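Local coordinates for tudor domain-containing protein 1 (Homo sapiens, PDB 5M9N), which probably acts in spermatogenesis to repress transposable elements through the piRNA pathway, its Tudor domains binding arginine-methylated partners such as Piwi proteins, at residues 105-108 / 112-115; 161-166 / 211-216; 69-74 / 133-138. All blocks are in the same frame, centred on the assembly; numbering follows the deposited sequence.

Interaction 1: residues 105-108 / 112-115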
# COMPACT_ATOMS: atom_id res chain seq x y z
N LEU A 105 4.22 12.90 1.59
CA LEU A 105 5.41 12.41 2.31
C LEU A 105 6.47 13.51 2.48
O LEU A 105 7.12 13.53 3.46
CB LEU A 105 6.04 11.19 1.67
CG LEU A 105 5.06 10.00 1.41
CD1 LEU A 105 5.80 8.94 0.66
CD2 LEU A 105 4.55 9.49 2.73
N ALA A 106 6.55 14.43 1.53
CA ALA A 106 7.63 15.42 1.44
C ALA A 106 7.35 16.30 0.25
O ALA A 106 6.75 15.86 -0.77
CB ALA A 106 9.00 14.74 1.28
N TYR A 107 7.79 17.56 0.33
CA TYR A 107 7.80 18.36 -0.88
C TYR A 107 9.09 18.08 -1.62
O TYR A 107 10.19 18.10 -1.02
CB TYR A 107 7.64 19.87 -0.55
CG TYR A 107 6.22 20.28 -0.42
CD1 TYR A 107 5.47 19.84 0.63
CD2 TYR A 107 5.63 21.12 -1.36
CE1 TYR A 107 4.12 20.16 0.74
CE2 TYR A 107 4.30 21.49 -1.25
CZ TYR A 107 3.53 20.98 -0.20
OH TYR A 107 2.18 21.35 -0.05
N ALA A 108 8.99 17.83 -2.92
CA ALA A 108 10.18 17.68 -3.79
C ALA A 108 10.71 19.02 -4.33
O ALA A 108 11.88 19.13 -4.67
CB ALA A 108 9.89 16.77 -4.94
N SER A 112 5.90 20.60 -6.23
CA SER A 112 5.81 19.16 -6.47
C SER A 112 5.97 18.42 -5.14
O SER A 112 6.61 18.93 -4.23
CB SER A 112 6.84 18.71 -7.53
OG SER A 112 8.16 18.84 -7.07
N VAL A 113 5.28 17.28 -5.00
CA VAL A 113 5.25 16.57 -3.72
C VAL A 113 5.48 15.07 -3.92
O VAL A 113 4.93 14.51 -4.87
CB VAL A 113 3.89 16.81 -3.07
CG1 VAL A 113 3.74 16.11 -1.74
CG2 VAL A 113 3.66 18.27 -2.83
N LEU A 114 6.22 14.44 -3.02
CA LEU A 114 6.35 12.97 -2.97
C LEU A 114 5.10 12.45 -2.26
O LEU A 114 4.81 12.91 -1.17
CB LEU A 114 7.60 12.59 -2.24
CG LEU A 114 7.82 11.10 -2.05
CD1 LEU A 114 8.03 10.42 -3.38
CD2 LEU A 114 8.99 10.88 -1.12
N VAL A 115 4.30 11.60 -2.94
CA VAL A 115 3.10 11.09 -2.31
C VAL A 115 3.10 9.54 -2.29
O VAL A 115 3.65 8.95 -3.19
CB VAL A 115 1.78 11.58 -2.97
CG1 VAL A 115 1.66 13.13 -2.94
CG2 VAL A 115 1.58 11.02 -4.39

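Interaction 2: residues 161-166 / 211-216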
# COMPACT_ATOMS: atom_id res chain seq x y z
N THR A 161 19.32 -8.31 -2.07
CA THR A 161 19.78 -8.09 -3.43
C THR A 161 18.58 -8.15 -4.39
O THR A 161 17.67 -8.96 -4.17
CB THR A 161 20.76 -9.17 -3.84
OG1 THR A 161 20.13 -10.45 -3.76
CG2 THR A 161 21.94 -9.17 -2.93
N PRO A 162 18.61 -7.32 -5.47
CA PRO A 162 17.52 -7.27 -6.47
C PRO A 162 17.15 -8.62 -7.05
O PRO A 162 16.04 -8.78 -7.54
CB PRO A 162 18.07 -6.35 -7.58
CG PRO A 162 19.54 -6.25 -7.33
CD PRO A 162 19.72 -6.42 -5.85
N GLU A 163 18.09 -9.57 -6.98
CA GLU A 163 17.79 -10.93 -7.30
C GLU A 163 16.88 -11.65 -6.30
O GLU A 163 16.08 -12.49 -6.71
CB GLU A 163 19.07 -11.73 -7.43
CG GLU A 163 18.79 -13.12 -7.94
CD GLU A 163 19.94 -13.76 -8.66
OE1 GLU A 163 21.08 -13.30 -8.46
OE2 GLU A 163 19.68 -14.75 -9.43
N ALA A 164 17.06 -11.40 -5.01
CA ALA A 164 16.16 -11.99 -4.01
C ALA A 164 14.77 -11.42 -4.21
O ALA A 164 13.78 -12.13 -4.19
CB ALA A 164 16.64 -11.69 -2.59
N ILE A 165 14.73 -10.10 -4.40
CA ILE A 165 13.50 -9.37 -4.65
C ILE A 165 12.75 -9.84 -5.92
O ILE A 165 11.53 -9.97 -5.92
CB ILE A 165 13.84 -7.87 -4.69
CG1 ILE A 165 14.28 -7.41 -3.28
CG2 ILE A 165 12.66 -7.05 -5.17
CD1 ILE A 165 15.22 -6.21 -3.33
N CYS A 166 13.51 -10.06 -6.99
CA CYS A 166 13.01 -10.65 -8.23
C CYS A 166 12.32 -11.98 -7.98
O CYS A 166 11.22 -12.21 -8.42
CB CYS A 166 14.18 -10.86 -9.18
SG CYS A 166 13.67 -11.37 -10.82
N ALA A 211 16.93 -20.97 -1.32
CA ALA A 211 17.68 -20.41 -2.46
C ALA A 211 18.96 -19.67 -2.08
O ALA A 211 19.66 -19.16 -2.97
CB ALA A 211 16.79 -19.50 -3.28
N GLY A 212 19.27 -19.57 -0.79
CA GLY A 212 20.48 -18.88 -0.34
C GLY A 212 20.21 -17.48 0.19
O GLY A 212 20.83 -17.07 1.16
N PHE A 213 19.25 -16.78 -0.41
CA PHE A 213 19.10 -15.33 -0.26
C PHE A 213 18.78 -14.92 1.18
O PHE A 213 19.17 -13.83 1.61
CB PHE A 213 18.03 -14.77 -1.21
CG PHE A 213 18.26 -15.11 -2.67
CD1 PHE A 213 19.47 -14.81 -3.29
CD2 PHE A 213 17.28 -15.75 -3.42
CE1 PHE A 213 19.69 -15.12 -4.63
CE2 PHE A 213 17.50 -16.07 -4.76
CZ PHE A 213 18.70 -15.75 -5.36
N ALA A 214 18.12 -15.81 1.92
CA ALA A 214 17.75 -15.51 3.29
C ALA A 214 18.40 -16.44 4.27
O ALA A 214 18.78 -17.52 3.92
CB ALA A 214 16.24 -15.61 3.43
N VAL A 215 18.48 -15.98 5.51
CA VAL A 215 18.91 -16.78 6.67
C VAL A 215 17.84 -16.66 7.78
O VAL A 215 17.12 -15.65 7.84
CB VAL A 215 20.32 -16.33 7.21
CG1 VAL A 215 21.44 -16.66 6.21
CG2 VAL A 215 20.36 -14.85 7.58
N GLY A 216 17.77 -17.66 8.65
CA GLY A 216 16.72 -17.75 9.67
C GLY A 216 16.83 -16.79 10.85
O GLY A 216 17.92 -16.34 11.20

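Interaction 3: residues 69-74 / 133-138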
# COMPACT_ATOMS: atom_id res chain seq x y z
N SER A 69 -13.42 10.13 -8.14
CA SER A 69 -13.49 10.70 -9.47
C SER A 69 -14.65 11.67 -9.54
O SER A 69 -14.51 12.78 -10.02
CB SER A 69 -13.73 9.56 -10.48
OG SER A 69 -14.11 10.12 -11.74
N LYS A 70 -15.79 11.26 -9.02
CA LYS A 70 -16.94 12.14 -8.98
C LYS A 70 -16.70 13.40 -8.16
O LYS A 70 -17.08 14.50 -8.57
CB LYS A 70 -18.10 11.37 -8.39
CG LYS A 70 -19.38 12.17 -8.38
CD LYS A 70 -20.53 11.31 -7.93
CE LYS A 70 -21.82 12.13 -7.83
NZ LYS A 70 -22.95 11.28 -7.33
N TYR A 71 -16.05 13.23 -7.02
CA TYR A 71 -15.82 14.29 -6.08
C TYR A 71 -14.78 15.26 -6.62
O TYR A 71 -15.02 16.47 -6.62
CB TYR A 71 -15.40 13.70 -4.71
CG TYR A 71 -14.64 14.66 -3.82
CD1 TYR A 71 -15.30 15.63 -3.06
CD2 TYR A 71 -13.25 14.61 -3.76
CE1 TYR A 71 -14.59 16.53 -2.25
CE2 TYR A 71 -12.52 15.51 -2.97
CZ TYR A 71 -13.18 16.44 -2.20
OH TYR A 71 -12.43 17.28 -1.43
N CYS A 72 -13.63 14.74 -7.06
CA CYS A 72 -12.57 15.61 -7.57
C CYS A 72 -12.99 16.37 -8.83
O CYS A 72 -12.56 17.50 -9.00
CB CYS A 72 -11.26 14.85 -7.81
SG CYS A 72 -10.52 14.28 -6.26
N ASP A 73 -13.88 15.80 -9.64
CA ASP A 73 -14.42 16.53 -10.81
C ASP A 73 -15.24 17.78 -10.51
O ASP A 73 -15.36 18.65 -11.36
CB ASP A 73 -15.21 15.58 -11.72
CG ASP A 73 -14.32 14.58 -12.42
OD1 ASP A 73 -13.08 14.65 -12.31
OD2 ASP A 73 -14.84 13.67 -13.06
N GLN A 74 -15.80 17.87 -9.31
CA GLN A 74 -16.57 19.03 -8.90
C GLN A 74 -15.76 20.11 -8.26
O GLN A 74 -16.31 21.19 -7.96
CB GLN A 74 -17.62 18.62 -7.92
CG GLN A 74 -18.66 17.74 -8.58
CD GLN A 74 -19.65 17.32 -7.56
OE1 GLN A 74 -20.58 18.06 -7.27
NE2 GLN A 74 -19.45 16.15 -6.96
N PRO A 133 -7.69 18.61 -2.29
CA PRO A 133 -8.00 18.18 -0.90
C PRO A 133 -9.09 17.08 -0.81
O PRO A 133 -9.79 16.86 -1.79
CB PRO A 133 -8.50 19.45 -0.23
CG PRO A 133 -8.93 20.33 -1.35
CD PRO A 133 -8.13 20.00 -2.56
N ILE A 134 -9.13 16.39 0.34
CA ILE A 134 -10.06 15.30 0.60
C ILE A 134 -11.04 15.76 1.66
O ILE A 134 -10.77 16.72 2.40
CB ILE A 134 -9.32 13.98 1.05
CG1 ILE A 134 -10.19 12.73 0.79
CG2 ILE A 134 -8.85 14.08 2.50
CD1 ILE A 134 -9.39 11.45 0.58
N ILE A 135 -12.17 15.09 1.72
CA ILE A 135 -13.17 15.29 2.79
C ILE A 135 -13.34 14.02 3.63
O ILE A 135 -13.03 12.94 3.14
CB ILE A 135 -14.50 15.75 2.24
CG1 ILE A 135 -14.98 14.78 1.16
CG2 ILE A 135 -14.35 17.16 1.69
CD1 ILE A 135 -16.46 14.91 0.93
N PRO A 136 -13.84 14.15 4.88
CA PRO A 136 -13.88 12.98 5.77
C PRO A 136 -14.79 11.85 5.27
O PRO A 136 -14.52 10.70 5.60
CB PRO A 136 -14.41 13.56 7.10
CG PRO A 136 -14.27 15.03 6.97
CD PRO A 136 -14.50 15.29 5.52
N LYS A 137 -15.81 12.14 4.48
CA LYS A 137 -16.60 11.06 3.87
C LYS A 137 -15.71 10.09 3.10
O LYS A 137 -15.93 8.91 3.15
CB LYS A 137 -17.70 11.59 2.95
CG LYS A 137 -18.62 10.53 2.31
CD LYS A 137 -19.87 10.23 3.14
CE LYS A 137 -20.59 8.92 2.75
NZ LYS A 137 -21.90 8.71 3.43
N LEU A 138 -14.68 10.59 2.41
CA LEU A 138 -13.88 9.71 1.56
C LEU A 138 -12.81 8.92 2.33
O LEU A 138 -12.10 8.14 1.71
CB LEU A 138 -13.25 10.50 0.41
CG LEU A 138 -14.26 10.98 -0.63
CD1 LEU A 138 -13.71 12.07 -1.51
CD2 LEU A 138 -14.72 9.79 -1.46

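Interaction 1: residues 105-108 / 112-115
L105 to Y107 runs antiparallel to 112-115 with the strand axes 4.6 Å apart at closest approach, and the backbones are tied by three hydrogen bonds: L105 N to L114 O (2.8 Å), L114 N to A106 O (2.7 Å) and A108 N to S112 O (2.9 Å), the last closing the pairing where the chain turns its corner at A108. L105 and A106 both face L114, a classic beta bulge. On the face shared by Y107 and V113, the methyl CG2 of V113 rests over the middle of the tyrosine ring, a CH-pi contact 3.7 Å from CG2 to the ring centroid. V113 has CG1 anti to its backbone N (chi1 180°), which turns CG2 to the ring and leaves CG1 beside A106 O. On the bulge side, CD1 of L105 meets CG of L114 at 4.0 Å, the two leucines crossing at a slant. The ring hydroxyl of Y107 is bonded to P83 O, and L128 touches both Y107 and V113. The P83 bond at the OH and the V113 methyl over the face should limit how far the Y107 ring can tilt at this end of the Tudor hairpin.

Interaction 2: residues 161-166 / 211-216
F213 carries this contact, packing its ring against the first turn of helix 162-172. The apolar part is with A164: its CB lies 3.7 Å from F213 CB, while its CA stands over one ring face in a CH-pi contact, 4.2 Å from CA to the ring centroid and displaced toward the rim. F213 takes chi1 -55°, CG lying anti to its own carbonyl carbon, and this brings the ring over A164. The opposite face has A211 O above its centre. E163 adds its aliphatic part: CG comes to 3.7 Å from F213 CZ, and the side chain crosses the phenylalanine at about a right angle, the carboxylate plane turned 35° from the ring. Within the two segments the polar side-chain bond is at the helix start, where OG1 of T161, the N-cap, accepts weakly from A164 N at 3.4 Å and caps the helix just where A164 meets the ring. In the other segment, G212 O and the F213 backbone are bonded to S156. The capped helix belongs to the part of the extended Tudor domain that follows the Tudor core, which in this family probably contributes to a staphylococcal-nuclease-like fold.

Interaction 3: residues 69-74 / 133-138
Y71, near the C-terminal end of helix 58-73, reaches across to the loop 133-138 and makes the one hydrogen bond between them: its OH donates to P133 O at 2.7 Å. The phenol comes in from above the carbonyl plane, 53° out of it, while P133 O itself lies at the ring edge, close to the plane of the tyrosine. Chi1 of 158° sets CG roughly opposite the backbone N and swings the ring away from the helix toward the loop. The helix end and the loop are also linked covalently next door, since C72 forms a disulfide with C132, the residue just before P133; in the extended Tudor domain the pair thus joins the long helix to the chain leaving strand 131-132. Among the apolar contacts, L138 puts CD1 over one face, offset toward the rim, 3.8 Å from the ring centroid in a CH-pi contact and 3.4 Å from CD2 of Y71. I135 comes at a slant to the phenol end, CG1 lying 3.9 Å from Y71 CE1 and CG2 3.7 Å from Y71 OH. The bond from L138 N to I135 O closes the turn that carries these two residues.

The contacts join different elements: interaction 1 the hairpin strands 99-109 and 112-117, interaction 3 helix 58-73 and the loop after strand 131-132, interaction 2 helix 162-172 and the turn before strand 214-216. In each, V113 and V115, I134 and L138, or A164 are buried, while the other touching residues are partly or wholly exposed. Interactions 1 and 3 belong to the Tudor domain, interaction 1 nested inside the loop that interaction 3 closes; interaction 2 is centred about 42 Å from the centre of interaction 3. Chemistry follows place: mainly backbone bonds in interaction 1, one phenol bond with apolar packing beside a disulfide in interaction 3, apolar contact alone in interaction 2.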